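PDB 5JWC: NADH dehydrogenase, putative, which probably catalyses the transfer of electrons from NADH through bound FAD to ubiquinone as a type II NADH dehydrogenase of the malaria parasite. Local coordinates for residues E84-R87 with N88-K92; K156-D159 with D160-I164; L299-T302 with T303-K307; I330-P333 with S334-Y338; I510-W514 with Y515-F519. One frame throughout, in Å; residues are numbered along the deposited sequence.

Interaction 1 (E84-R87 with N88-K92)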
# COMPACT_ATOMS: atom_id res chain seq x y z
N GLU A 84 -0.05 11.13 -8.34
CA GLU A 84 0.08 11.01 -9.79
C GLU A 84 1.52 10.62 -10.11
O GLU A 84 2.45 11.23 -9.58
CB GLU A 84 -0.25 12.32 -10.52
CG GLU A 84 -1.59 12.94 -10.19
CD GLU A 84 -2.76 12.19 -10.82
OE1 GLU A 84 -3.92 12.62 -10.66
OE2 GLU A 84 -2.51 11.16 -11.48
N SER A 85 1.71 9.62 -10.96
CA SER A 85 3.06 9.27 -11.40
C SER A 85 3.56 10.28 -12.43
O SER A 85 2.90 10.53 -13.43
CB SER A 85 3.08 7.87 -12.01
OG SER A 85 2.98 6.88 -11.00
N ILE A 86 4.73 10.85 -12.19
CA ILE A 86 5.26 11.87 -13.08
C ILE A 86 5.37 11.38 -14.53
O ILE A 86 4.98 12.10 -15.46
CB ILE A 86 6.64 12.34 -12.63
CG1 ILE A 86 6.56 12.92 -11.21
CG2 ILE A 86 7.18 13.40 -13.60
CD1 ILE A 86 5.58 14.07 -11.08
N ARG A 87 5.86 10.16 -14.73
CA ARG A 87 6.09 9.69 -16.11
C ARG A 87 4.82 9.60 -16.94
O ARG A 87 4.90 9.62 -18.17
CB ARG A 87 6.82 8.34 -16.10
CG ARG A 87 8.21 8.48 -15.59
CD ARG A 87 9.08 7.26 -15.85
NE ARG A 87 10.41 7.49 -15.31
CZ ARG A 87 11.36 8.21 -15.91
NH1 ARG A 87 11.13 8.79 -17.09
NH2 ARG A 87 12.54 8.35 -15.33
N ASN A 88 3.66 9.54 -16.30
CA ASN A 88 2.39 9.54 -17.05
C ASN A 88 2.10 10.84 -17.77
O ASN A 88 1.19 10.90 -18.59
CB ASN A 88 1.21 9.26 -16.12
CG ASN A 88 1.09 7.81 -15.75
OD1 ASN A 88 1.70 6.94 -16.38
ND2 ASN A 88 0.30 7.52 -14.71
N PHE A 89 2.83 11.90 -17.44
CA PHE A 89 2.52 13.22 -17.98
C PHE A 89 3.69 13.79 -18.78
O PHE A 89 3.78 15.00 -18.97
CB PHE A 89 2.14 14.19 -16.83
CG PHE A 89 0.99 13.70 -16.00
CD1 PHE A 89 -0.30 14.12 -16.25
CD2 PHE A 89 1.21 12.78 -14.99
CE1 PHE A 89 -1.37 13.64 -15.49
CE2 PHE A 89 0.15 12.29 -14.22
CZ PHE A 89 -1.15 12.72 -14.47
N LEU A 90 4.60 12.92 -19.22
CA LEU A 90 5.78 13.37 -19.95
C LEU A 90 5.59 13.40 -21.45
O LEU A 90 6.41 13.98 -22.16
CB LEU A 90 7.00 12.50 -19.62
CG LEU A 90 7.63 12.62 -18.23
CD1 LEU A 90 8.82 11.69 -18.09
CD2 LEU A 90 8.05 14.07 -17.93
N ARG A 91 4.52 12.80 -21.94
CA ARG A 91 4.30 12.69 -23.39
C ARG A 91 3.03 13.45 -23.78
O ARG A 91 1.94 12.95 -23.60
CB ARG A 91 4.21 11.22 -23.82
CG ARG A 91 5.49 10.43 -23.55
CD ARG A 91 5.29 8.91 -23.62
NE ARG A 91 4.24 8.42 -22.72
CZ ARG A 91 4.42 8.22 -21.42
NH1 ARG A 91 5.60 8.49 -20.86
NH2 ARG A 91 3.42 7.77 -20.67
N LYS A 92 3.18 14.67 -24.26
CA LYS A 92 2.01 15.45 -24.60
C LYS A 92 1.52 15.12 -26.01
O LYS A 92 2.23 14.49 -26.80
CB LYS A 92 2.29 16.95 -24.44
CG LYS A 92 2.24 17.38 -22.98
CD LYS A 92 2.65 18.83 -22.76
CE LYS A 92 2.49 19.19 -21.28
NZ LYS A 92 3.43 20.24 -20.83
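First torsions of -54° in Glu84 and -56° in Phe89 set each CG beside its own backbone N, and a bend at chi2 of Glu84 (-74°) carries its carboxylate to the rim of the phenyl ring. The setting is a 3-10 turn that follows strand 83-85, in the pyridine nucleotide-disulphide oxidoreductase fold. The carboxylate stands nearly perpendicular to the ring, and Glu84 OE2 lies in the ring plane, 3.6 Å from Phe89 CZ. Ser85 O also meets the ring edge, 3.2 Å from Phe89 CD2. Phenylalanine suits this place because its rim C-H groups are weakly positive and can face oxygens. The other carboxylate oxygen, OE1, is hydrogen-bonded to Ser498 and Ser501. Two backbone bonds define the turn: Asn88 N donates to Ser85 O (3.1 Å) and Phe89 N to Ile86 O (2.9 Å). Arg87 leaves on another side, its chain extended; its NE forms a salt bridge with Glu173 of the second subunit, and its NH1, farther out, lies 3.8 Å from Leu90 CD1. Arg91, bent at chi3, curls back over the turn, where its NH1 makes a weak hydrogen bond of 3.0 Å to Arg87 O.

Interaction 2 (K156-D159 with D160-I164). With 4W0 (5-fluoro-3-methyl-2-{4-[4-(trifluoromethoxy)benzyl]phenyl}quinolin-4(1H)-one), chain K.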
# COMPACT_ATOMS: atom_id res chain seq x y z
N LYS A 156 3.41 14.91 6.34
CA LYS A 156 3.76 15.78 5.22
C LYS A 156 3.64 15.09 3.87
O LYS A 156 3.48 15.76 2.85
CB LYS A 156 5.16 16.35 5.41
CG LYS A 156 5.15 17.89 5.47
CD LYS A 156 6.46 18.46 4.99
CE LYS A 156 6.59 18.19 3.52
NZ LYS A 156 7.26 19.24 2.78
N ASP A 157 3.69 13.76 3.85
CA ASP A 157 3.66 13.06 2.57
C ASP A 157 2.94 11.71 2.69
O ASP A 157 2.51 11.32 3.78
CB ASP A 157 5.09 12.86 2.02
CG ASP A 157 5.17 12.96 0.49
OD1 ASP A 157 4.22 12.52 -0.22
OD2 ASP A 157 6.20 13.49 -0.00
N ILE A 158 2.79 11.03 1.56
CA ILE A 158 2.08 9.77 1.54
C ILE A 158 2.60 8.80 2.60
O ILE A 158 1.81 8.22 3.36
CB ILE A 158 2.19 9.11 0.15
CG1 ILE A 158 1.60 10.04 -0.92
CG2 ILE A 158 1.49 7.76 0.14
CD1 ILE A 158 0.11 10.21 -0.83
N ASP A 159 3.92 8.62 2.66
CA ASP A 159 4.51 7.65 3.59
C ASP A 159 4.18 7.99 5.05
O ASP A 159 3.89 7.10 5.85
CB ASP A 159 6.03 7.57 3.40
CG ASP A 159 6.69 6.52 4.30
OD1 ASP A 159 7.67 6.86 5.02
OD2 ASP A 159 6.24 5.36 4.29
N ASP A 160 4.22 9.29 5.39
CA ASP A 160 3.88 9.75 6.73
C ASP A 160 2.46 9.32 7.12
O ASP A 160 2.23 8.79 8.21
CB ASP A 160 3.94 11.28 6.84
CG ASP A 160 5.34 11.84 6.62
OD1 ASP A 160 6.32 11.09 6.73
OD2 ASP A 160 5.43 13.05 6.35
N ALA A 161 1.51 9.56 6.23
CA ALA A 161 0.11 9.27 6.54
C ALA A 161 -0.11 7.77 6.75
O ALA A 161 -0.86 7.36 7.63
CB ALA A 161 -0.79 9.79 5.45
N LEU A 162 0.55 6.96 5.93
CA LEU A 162 0.39 5.51 6.03
C LEU A 162 1.02 4.92 7.31
O LEU A 162 0.52 3.95 7.86
CB LEU A 162 0.98 4.84 4.78
CG LEU A 162 0.26 5.34 3.52
CD1 LEU A 162 0.88 4.75 2.31
CD2 LEU A 162 -1.21 4.97 3.52
N LYS A 163 2.11 5.51 7.77
CA LYS A 163 2.75 5.06 9.00
C LYS A 163 1.88 5.40 10.19
O LYS A 163 1.78 4.63 11.15
CB LYS A 163 4.12 5.70 9.12
CG LYS A 163 5.12 5.07 8.19
CD LYS A 163 6.48 5.74 8.27
CE LYS A 163 7.49 4.93 7.47
NZ LYS A 163 7.40 3.49 7.86
N ILE A 164 1.24 6.57 10.13
CA ILE A 164 0.31 6.97 11.16
C ILE A 164 -0.85 5.99 11.23
O ILE A 164 -1.18 5.48 12.30
CB ILE A 164 -0.21 8.39 10.90
CG1 ILE A 164 0.89 9.40 11.25
CG2 ILE A 164 -1.47 8.65 11.71
CD1 ILE A 164 0.57 10.82 10.83
C1 4W0 K . -0.12 -3.77 -6.47
C2 4W0 K . 0.49 -2.85 -5.60
C3 4W0 K . -0.04 -1.55 -5.49
C4 4W0 K . -1.17 -1.14 -6.23
C5 4W0 K . -1.77 -2.06 -7.09
C6 4W0 K . -1.26 -3.36 -7.21
O1 4W0 K . 7.58 6.20 0.12
C7 4W0 K . -1.72 0.27 -6.10
C8 4W0 K . -1.08 1.19 -5.19
C9 4W0 K . 0.12 0.72 -4.45
C10 4W0 K . 0.85 1.51 -3.42
C11 4W0 K . 0.07 1.89 -2.33
C12 4W0 K . 0.64 2.60 -1.30
C13 4W0 K . 1.99 2.86 -1.37
C14 4W0 K . 2.79 2.45 -2.43
C15 4W0 K . 2.21 1.75 -3.47
O2 4W0 K . -2.70 0.65 -6.74
N 4W0 K . 0.61 -0.61 -4.57
C16 4W0 K . 2.52 3.59 -0.19
C17 4W0 K . 3.85 4.27 -0.17
C18 4W0 K . 4.15 5.31 -1.04
C19 4W0 K . 5.39 5.94 -0.95
C20 4W0 K . 6.31 5.56 0.02
C21 4W0 K . 5.98 4.53 0.91
C22 4W0 K . 4.75 3.89 0.82
C23 4W0 K . -1.64 2.59 -5.04
F1 4W0 K . -2.83 -1.69 -7.79
C24 4W0 K . 8.55 6.14 -0.93
F2 4W0 K . 8.27 5.06 -1.68
F3 4W0 K . 9.80 6.00 -0.42
F4 4W0 K . 8.59 7.30 -1.63
O HOH W 1 7.50 8.73 7.06
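Asp160 turns its carboxylate back beyond the start of its own helix, where one oxygen serves two backbone amides: OD2 accepts from Lys156 N at 2.7 Å, through its anti lone pair, and more weakly from Asp157 N at 3.1 Å. A first torsion of -64° swings CG beside the backbone N and makes this reach possible. Asp157 holds the N-cap position, but its side chain makes no capping bond, and no full capping box forms. Its OD1 accepts from Ile158 N at 2.7 Å, and the carboxylate is also held by Thr64 and Arg60. Aspartate suits both places, as its negative charge should be favoured by the helix dipole. The Asp159 carboxylate crosses the end of Lys163, one turn on, with OD1 3.1 Å from CE, while the charged atoms remain beyond salt-bridge range. A water donates to OD1 of both Asp159 and Asp160. Ile158 and Leu162 lie side by side, pointing the same way, and face the inhibitor: Leu162 CD1 is 3.2 Å from its linking carbon C16, and Ile158 CG2 is 3.8 Å from C18 of the outer ring. Behind them, Ile158 packs on strand 62-64 and, with Leu162, on helices 69-74 and 79-82.

Interaction 3 (L299-T302 with T303-K307)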
# COMPACT_ATOMS: atom_id res chain seq x y z
N LEU A 299 6.95 24.21 9.27
CA LEU A 299 7.78 24.20 8.07
C LEU A 299 9.18 24.72 8.36
O LEU A 299 9.35 25.68 9.12
CB LEU A 299 7.16 25.07 6.98
CG LEU A 299 5.87 24.64 6.27
CD1 LEU A 299 5.68 25.55 5.07
CD2 LEU A 299 5.94 23.18 5.86
N ALA A 300 10.18 24.10 7.74
CA ALA A 300 11.54 24.61 7.74
C ALA A 300 12.08 24.48 6.33
O ALA A 300 11.53 23.75 5.50
CB ALA A 300 12.40 23.86 8.73
N GLN A 301 13.15 25.20 6.04
CA GLN A 301 13.70 25.20 4.70
C GLN A 301 14.54 23.96 4.44
O GLN A 301 15.17 23.44 5.35
CB GLN A 301 14.54 26.47 4.46
CG GLN A 301 13.68 27.72 4.38
CD GLN A 301 12.62 27.59 3.29
OE1 GLN A 301 12.94 27.37 2.11
NE2 GLN A 301 11.34 27.73 3.67
N THR A 302 14.53 23.49 3.20
CA THR A 302 15.35 22.35 2.83
C THR A 302 16.84 22.69 2.95
O THR A 302 17.22 23.86 2.87
CB THR A 302 15.09 21.91 1.40
OG1 THR A 302 15.33 23.02 0.52
CG2 THR A 302 13.64 21.44 1.25
N THR A 303 17.67 21.67 3.09
CA THR A 303 19.12 21.87 3.14
C THR A 303 19.61 22.50 1.84
O THR A 303 20.48 23.38 1.85
CB THR A 303 19.87 20.54 3.43
OG1 THR A 303 19.62 19.61 2.36
CG2 THR A 303 19.38 19.94 4.72
N LEU A 304 19.03 22.09 0.72
CA LEU A 304 19.43 22.66 -0.57
C LEU A 304 19.29 24.19 -0.60
O LEU A 304 20.19 24.91 -1.07
CB LEU A 304 18.58 22.07 -1.69
CG LEU A 304 18.69 22.77 -3.05
CD1 LEU A 304 20.14 22.71 -3.54
CD2 LEU A 304 17.76 22.20 -4.08
N ILE A 305 18.17 24.68 -0.08
CA ILE A 305 17.89 26.11 -0.09
C ILE A 305 18.86 26.84 0.87
O ILE A 305 19.38 27.90 0.54
CB ILE A 305 16.42 26.40 0.32
CG1 ILE A 305 15.46 25.96 -0.79
CG2 ILE A 305 16.22 27.86 0.60
CD1 ILE A 305 15.60 26.70 -2.11
N GLN A 306 19.07 26.24 2.04
CA GLN A 306 20.02 26.75 3.03
C GLN A 306 21.41 26.90 2.44
O GLN A 306 22.09 27.90 2.70
CB GLN A 306 20.08 25.82 4.24
CG GLN A 306 18.83 25.81 5.11
CD GLN A 306 18.99 24.91 6.32
OE1 GLN A 306 19.90 25.11 7.12
NE2 GLN A 306 18.10 23.92 6.46
N LYS A 307 21.85 25.91 1.66
CA LYS A 307 23.17 25.96 1.03
C LYS A 307 23.23 26.91 -0.16
O LYS A 307 24.24 27.59 -0.34
CB LYS A 307 23.64 24.57 0.60
CG LYS A 307 24.02 23.67 1.76
CD LYS A 307 24.91 22.52 1.30
CE LYS A 307 24.14 21.44 0.59
NZ LYS A 307 24.91 20.16 0.52
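Thr302 and Ile305 meet at a slant, with the threonine hydroxyl against the side of the isoleucine: OG1 is 3.2 Å from CG1. A first torsion of 58° places OG1 between the backbone N and the carbonyl carbon of Thr302, from where it can face the opening turn of the helix and accept a weak hydrogen bond from Ile305 N at 3.3 Å. A short, branched hydroxyl residue suits this spot, because it can cap an amide while the side chain also packs on Val136. From the strand side, Gln301 bends at chi2 and brings OE1 to 3.6 Å from Ile305 CG2, again at a slant. Gln306 is stretched out beyond CG and returns along the helix to the strand, where its NE2 donates to Gln301 O at 3.2 Å from well above the carbonyl plane. The backbone bond from Gln306 N to Thr302 O, 3.1 Å long, is by contrast nearly straight (169°) and in the carbonyl plane. Leu304, on another side of the helix, touches the flavin cofactor and Cys105. Together these make a threonine N-cap at the start of helix 303-309, after the strand that holds Ala300 and beside the FAD-binding pocket, to which Leu304 belongs.

Interaction 4 (I330-P333 with S334-Y338)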
# COMPACT_ATOMS: atom_id res chain seq x y z
N ILE A 330 16.66 36.59 -6.70
CA ILE A 330 17.37 37.87 -6.63
C ILE A 330 18.87 37.65 -6.37
O ILE A 330 19.25 36.85 -5.53
CB ILE A 330 16.77 38.76 -5.51
CG1 ILE A 330 15.32 39.16 -5.85
CG2 ILE A 330 17.63 40.01 -5.26
CD1 ILE A 330 14.57 39.86 -4.70
N GLY A 331 19.72 38.37 -7.11
CA GLY A 331 21.16 38.24 -6.95
C GLY A 331 21.79 37.28 -7.95
O GLY A 331 22.89 36.77 -7.73
N ILE A 332 21.07 37.02 -9.05
CA ILE A 332 21.57 36.16 -10.12
C ILE A 332 21.68 36.98 -11.40
O ILE A 332 20.67 37.25 -12.05
CB ILE A 332 20.65 34.92 -10.40
CG1 ILE A 332 20.19 34.23 -9.10
CG2 ILE A 332 21.35 33.95 -11.34
CD1 ILE A 332 21.31 33.58 -8.27
N PRO A 333 22.92 37.36 -11.76
CA PRO A 333 23.18 38.26 -12.89
C PRO A 333 22.46 37.84 -14.17
O PRO A 333 21.95 38.69 -14.91
CB PRO A 333 24.70 38.17 -13.07
CG PRO A 333 25.21 37.81 -11.71
CD PRO A 333 24.17 36.90 -11.12
N SER A 334 22.37 36.53 -14.41
CA SER A 334 21.77 36.04 -15.65
C SER A 334 20.24 35.93 -15.60
O SER A 334 19.62 35.65 -16.63
CB SER A 334 22.34 34.67 -16.00
OG SER A 334 23.70 34.60 -15.64
N ASN A 335 19.63 36.17 -14.44
CA ASN A 335 18.17 36.11 -14.31
C ASN A 335 17.57 34.84 -14.90
O ASN A 335 16.51 34.89 -15.54
CB ASN A 335 17.51 37.31 -14.97
CG ASN A 335 17.79 38.59 -14.26
OD1 ASN A 335 17.98 38.61 -13.05
ND2 ASN A 335 17.84 39.68 -15.01
N ASN A 336 18.26 33.72 -14.73
CA ASN A 336 17.82 32.48 -15.36
C ASN A 336 17.45 31.43 -14.31
O ASN A 336 17.17 30.28 -14.65
CB ASN A 336 18.90 31.95 -16.31
CG ASN A 336 20.20 31.61 -15.61
OD1 ASN A 336 20.43 32.02 -14.47
ND2 ASN A 336 21.05 30.84 -16.27
N ILE A 337 17.44 31.82 -13.04
CA ILE A 337 16.90 30.97 -11.98
C ILE A 337 15.59 31.55 -11.43
O ILE A 337 15.52 32.74 -11.09
CB ILE A 337 17.92 30.79 -10.85
CG1 ILE A 337 19.25 30.26 -11.42
CG2 ILE A 337 17.39 29.83 -9.75
CD1 ILE A 337 20.27 29.95 -10.37
N TYR A 338 14.55 30.72 -11.37
CA TYR A 338 13.24 31.09 -10.82
C TYR A 338 12.94 30.19 -9.62
O TYR A 338 13.51 29.10 -9.50
CB TYR A 338 12.12 30.93 -11.86
CG TYR A 338 12.18 31.89 -13.03
CD1 TYR A 338 11.32 32.97 -13.11
CD2 TYR A 338 13.08 31.68 -14.08
CE1 TYR A 338 11.34 33.83 -14.18
CE2 TYR A 338 13.12 32.56 -15.17
CZ TYR A 338 12.25 33.63 -15.20
OH TYR A 338 12.25 34.51 -16.24
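A type I beta turn runs from Ile332 to Asn335 and is closed by a hydrogen bond of 2.8 Å from Asn335 N to Ile332 O, the donor standing well above the carbonyl plane. Pro333 suits the second position, since its ring restricts phi to about the value the turn needs, and Ser334, at the third, is a small polar residue fit for an exposed corner. Asn335 follows with a positive phi (49°), a conformation that asparagine tolerates better than most residues. The CG2 branch of Ile332 reaches the returning chain. It comes 3.8 Å from Asn336 OD1, the two side chains crossing at about a right angle, and 4.2 Å from Ile337 CG1 in an apolar contact. With a first torsion of 62°, Asn336 holds its amide between its own backbone N and carbonyl carbon, and ND2 has a weak hydrogen bond to Asp130 O. The turn leads into strand 337-339, an outermost strand of the mixed sheet, which pairs with strand 131-134; Ile337 packs on Ile134 and Tyr338 meets Phe438 of helix 424-440 edge-to-face.

Interaction 5 (I510-W514 with Y515-F519). With TRT (fragment of triton X-100), chain I; 4W0 (5-fluoro-3-methyl-2-{4-[4-(trifluoromethoxy)benzyl]phenyl}quinolin-4(1H)-one), chain M.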
# COMPACT_ATOMS: atom_id res chain seq x y z
N ILE A 510 -17.84 5.21 -2.68
CA ILE A 510 -18.71 4.04 -2.78
C ILE A 510 -18.19 2.91 -1.88
O ILE A 510 -18.96 2.30 -1.13
CB ILE A 510 -18.81 3.50 -4.21
CG1 ILE A 510 -19.38 4.57 -5.15
CG2 ILE A 510 -19.69 2.24 -4.25
CD1 ILE A 510 -20.76 5.02 -4.76
N LYS A 511 -16.89 2.63 -1.97
CA LYS A 511 -16.29 1.54 -1.22
C LYS A 511 -16.49 1.71 0.28
O LYS A 511 -16.87 0.78 0.99
CB LYS A 511 -14.79 1.44 -1.54
CG LYS A 511 -14.06 0.25 -0.87
CD LYS A 511 -13.49 0.61 0.52
CE LYS A 511 -12.95 -0.65 1.24
NZ LYS A 511 -11.74 -1.20 0.54
N THR A 512 -16.20 2.91 0.75
CA THR A 512 -16.29 3.24 2.16
C THR A 512 -17.73 3.18 2.66
O THR A 512 -18.00 2.68 3.74
CB THR A 512 -15.67 4.62 2.41
OG1 THR A 512 -14.25 4.50 2.28
CG2 THR A 512 -15.98 5.11 3.79
N LYS A 513 -18.67 3.65 1.84
CA LYS A 513 -20.08 3.57 2.23
C LYS A 513 -20.59 2.12 2.35
O LYS A 513 -21.34 1.79 3.27
CB LYS A 513 -20.94 4.32 1.24
CG LYS A 513 -22.39 4.47 1.72
CD LYS A 513 -23.22 5.25 0.71
CE LYS A 513 -24.69 5.32 1.10
NZ LYS A 513 -25.44 6.15 0.11
N TRP A 514 -20.22 1.27 1.40
CA TRP A 514 -20.75 -0.08 1.36
C TRP A 514 -20.01 -1.07 2.24
O TRP A 514 -20.62 -1.96 2.79
CB TRP A 514 -20.73 -0.62 -0.08
CG TRP A 514 -21.70 0.03 -1.01
CD1 TRP A 514 -22.55 1.07 -0.73
CD2 TRP A 514 -21.90 -0.30 -2.39
NE1 TRP A 514 -23.28 1.39 -1.85
CE2 TRP A 514 -22.90 0.57 -2.89
CE3 TRP A 514 -21.34 -1.24 -3.26
CZ2 TRP A 514 -23.34 0.52 -4.21
CZ3 TRP A 514 -21.79 -1.30 -4.58
CH2 TRP A 514 -22.78 -0.42 -5.04
N TYR A 515 -18.68 -0.94 2.33
CA TYR A 515 -17.88 -1.95 3.02
C TYR A 515 -17.08 -1.40 4.18
O TYR A 515 -16.49 -2.17 4.92
CB TYR A 515 -16.94 -2.65 2.01
CG TYR A 515 -17.67 -3.16 0.78
CD1 TYR A 515 -18.53 -4.25 0.86
CD2 TYR A 515 -17.53 -2.54 -0.45
CE1 TYR A 515 -19.22 -4.71 -0.25
CE2 TYR A 515 -18.21 -3.00 -1.57
CZ TYR A 515 -19.05 -4.08 -1.46
OH TYR A 515 -19.73 -4.52 -2.57
N GLY A 516 -17.06 -0.08 4.35
CA GLY A 516 -16.31 0.55 5.43
C GLY A 516 -14.83 0.73 5.14
O GLY A 516 -14.32 0.20 4.15
N ARG A 517 -14.13 1.46 5.99
CA ARG A 517 -12.69 1.64 5.85
C ARG A 517 -11.93 0.34 6.14
O ARG A 517 -12.36 -0.47 6.96
CB ARG A 517 -12.20 2.78 6.74
CG ARG A 517 -12.69 4.15 6.24
CD ARG A 517 -12.37 5.23 7.25
NE ARG A 517 -13.43 5.29 8.22
CZ ARG A 517 -14.25 6.32 8.37
NH1 ARG A 517 -15.20 6.25 9.28
NH2 ARG A 517 -14.09 7.42 7.64
N PRO A 518 -10.81 0.12 5.44
CA PRO A 518 -10.04 -1.13 5.57
C PRO A 518 -9.17 -1.16 6.83
O PRO A 518 -8.74 -0.11 7.32
CB PRO A 518 -9.17 -1.12 4.30
CG PRO A 518 -8.98 0.33 4.00
CD PRO A 518 -10.30 0.98 4.35
N PHE A 519 -8.91 -2.36 7.32
CA PHE A 519 -8.01 -2.56 8.44
C PHE A 519 -6.69 -3.22 8.00
O PHE A 519 -5.80 -3.44 8.83
CB PHE A 519 -8.70 -3.41 9.53
CG PHE A 519 -9.71 -2.64 10.32
CD1 PHE A 519 -9.34 -2.02 11.51
CD2 PHE A 519 -11.01 -2.49 9.87
CE1 PHE A 519 -10.26 -1.28 12.25
CE2 PHE A 519 -11.94 -1.75 10.60
CZ PHE A 519 -11.56 -1.15 11.79
O21 TRT I . -24.49 -3.87 1.22
C20 TRT I . -23.24 -4.46 0.92
C19 TRT I . -22.93 -4.24 -0.56
O18 TRT I . -22.41 -5.47 -1.13
C17 TRT I . -23.44 -6.36 -1.57
C16 TRT I . -23.34 -6.51 -3.13
O15 TRT I . -21.99 -6.12 -3.51
C12 TRT I . -21.63 -6.29 -4.90
C13 TRT I . -22.58 -6.74 -5.85
C14 TRT I . -22.20 -6.90 -7.19
C11 TRT I . -20.33 -6.01 -5.29
C10 TRT I . -19.94 -6.16 -6.63
C9 TRT I . -20.88 -6.61 -7.58
C6 TRT I . -20.43 -6.74 -9.03
C8 TRT I . -19.50 -7.96 -9.12
C7 TRT I . -21.61 -6.96 -9.98
C5 TRT I . -19.63 -5.44 -9.44
C1 TRT I . -20.29 -3.98 -9.40
C2 TRT I . -19.25 -3.01 -8.84
C4 TRT I . -21.60 -3.77 -8.60
C3 TRT I . -20.59 -3.56 -10.84
C1 4W0 M . -13.95 13.75 4.15
C2 4W0 M . -14.39 12.85 5.13
C3 4W0 M . -15.73 12.41 5.14
C4 4W0 M . -16.65 12.87 4.18
C5 4W0 M . -16.21 13.78 3.21
C6 4W0 M . -14.88 14.22 3.18
O1 4W0 M . -21.15 8.70 15.48
C7 4W0 M . -18.07 12.40 4.21
C8 4W0 M . -18.51 11.47 5.24
C9 4W0 M . -17.53 10.99 6.24
C10 4W0 M . -17.86 10.05 7.38
C11 4W0 M . -18.78 10.42 8.36
C12 4W0 M . -19.05 9.60 9.44
C13 4W0 M . -18.37 8.40 9.52
C14 4W0 M . -17.44 8.04 8.58
C15 4W0 M . -17.17 8.86 7.51
O2 4W0 M . -18.87 12.79 3.38
N 4W0 M . -16.17 11.46 6.19
C16 4W0 M . -18.55 7.39 10.62
C17 4W0 M . -19.22 7.79 11.90
C18 4W0 M . -18.76 8.87 12.65
C19 4W0 M . -19.42 9.18 13.84
C20 4W0 M . -20.49 8.39 14.28
C21 4W0 M . -20.93 7.31 13.53
C22 4W0 M . -20.29 7.00 12.35
C23 4W0 M . -19.95 11.00 5.24
F1 4W0 M . -17.08 14.22 2.29
C24 4W0 M . -22.19 9.65 15.38
F2 4W0 M . -21.65 10.82 15.03
F3 4W0 M . -22.79 9.79 16.58
F4 4W0 M . -23.07 9.24 14.46
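Trp514 lays its CB over one face of the Tyr515 ring, 3.8 Å from the centroid and close to the normal, a CH-pi contact between consecutive residues. The two side chains run side by side in the same direction, and the rim of the tyrosine, at CE2, comes to the edge of the indole, 4.0 Å from Trp514 CE3. One indole face is covered by Ile510 CG2, which sits over its centre. At its far end the tyrosine hydroxyl donates to O15 of a Triton fragment at 2.9 Å; a residue with an aromatic body and a polar tip suits such an amphiphilic partner, in keeping with a membrane-associated C-terminal domain. Here helix 499-515 comes to its end. Tyr515 N still bonds to Lys511 O (2.8 Å), but Gly516 takes a positive phi (82°), easy for glycine, while its N donates to Thr512 O at 3.0 Å. The chain then turns away from the helix. Lys511, bent at chi2 and chi4, passes alongside this exit with CE 3.3 Å from Gly516 O, and its NZ is hydrogen-bonded to His504 of the second subunit. Thr512 CG2 touches Arg517 CG, beyond which the guanidinium, salt-bridged to Glu214, presents an edge to a bound quinolone inhibitor, NH1 lying 3.0 Å from its C14.

Overall arrangement
Interactions 1 to 4 belong to the nucleotide-disulphide oxidoreductase region, and interaction 5 to the C-terminal domain. Interactions 2 and 5 both border quinolone inhibitors, with centres 20 Å apart and nearest atoms about 9 Å apart. Interactions 1 and 5, whose centres are 30 Å apart, both touch the second subunit. FAD is closest to interaction 3, where Leu304 touches it; the side chain of Ile86 in interaction 1 is about 7 Å away. Interactions 2 and 3 approach to about 5 Å without touching. Interaction 4 is remote from the inhibitors, its centre 51 Å from that of interaction 5, on the opposite side of the chain's centre.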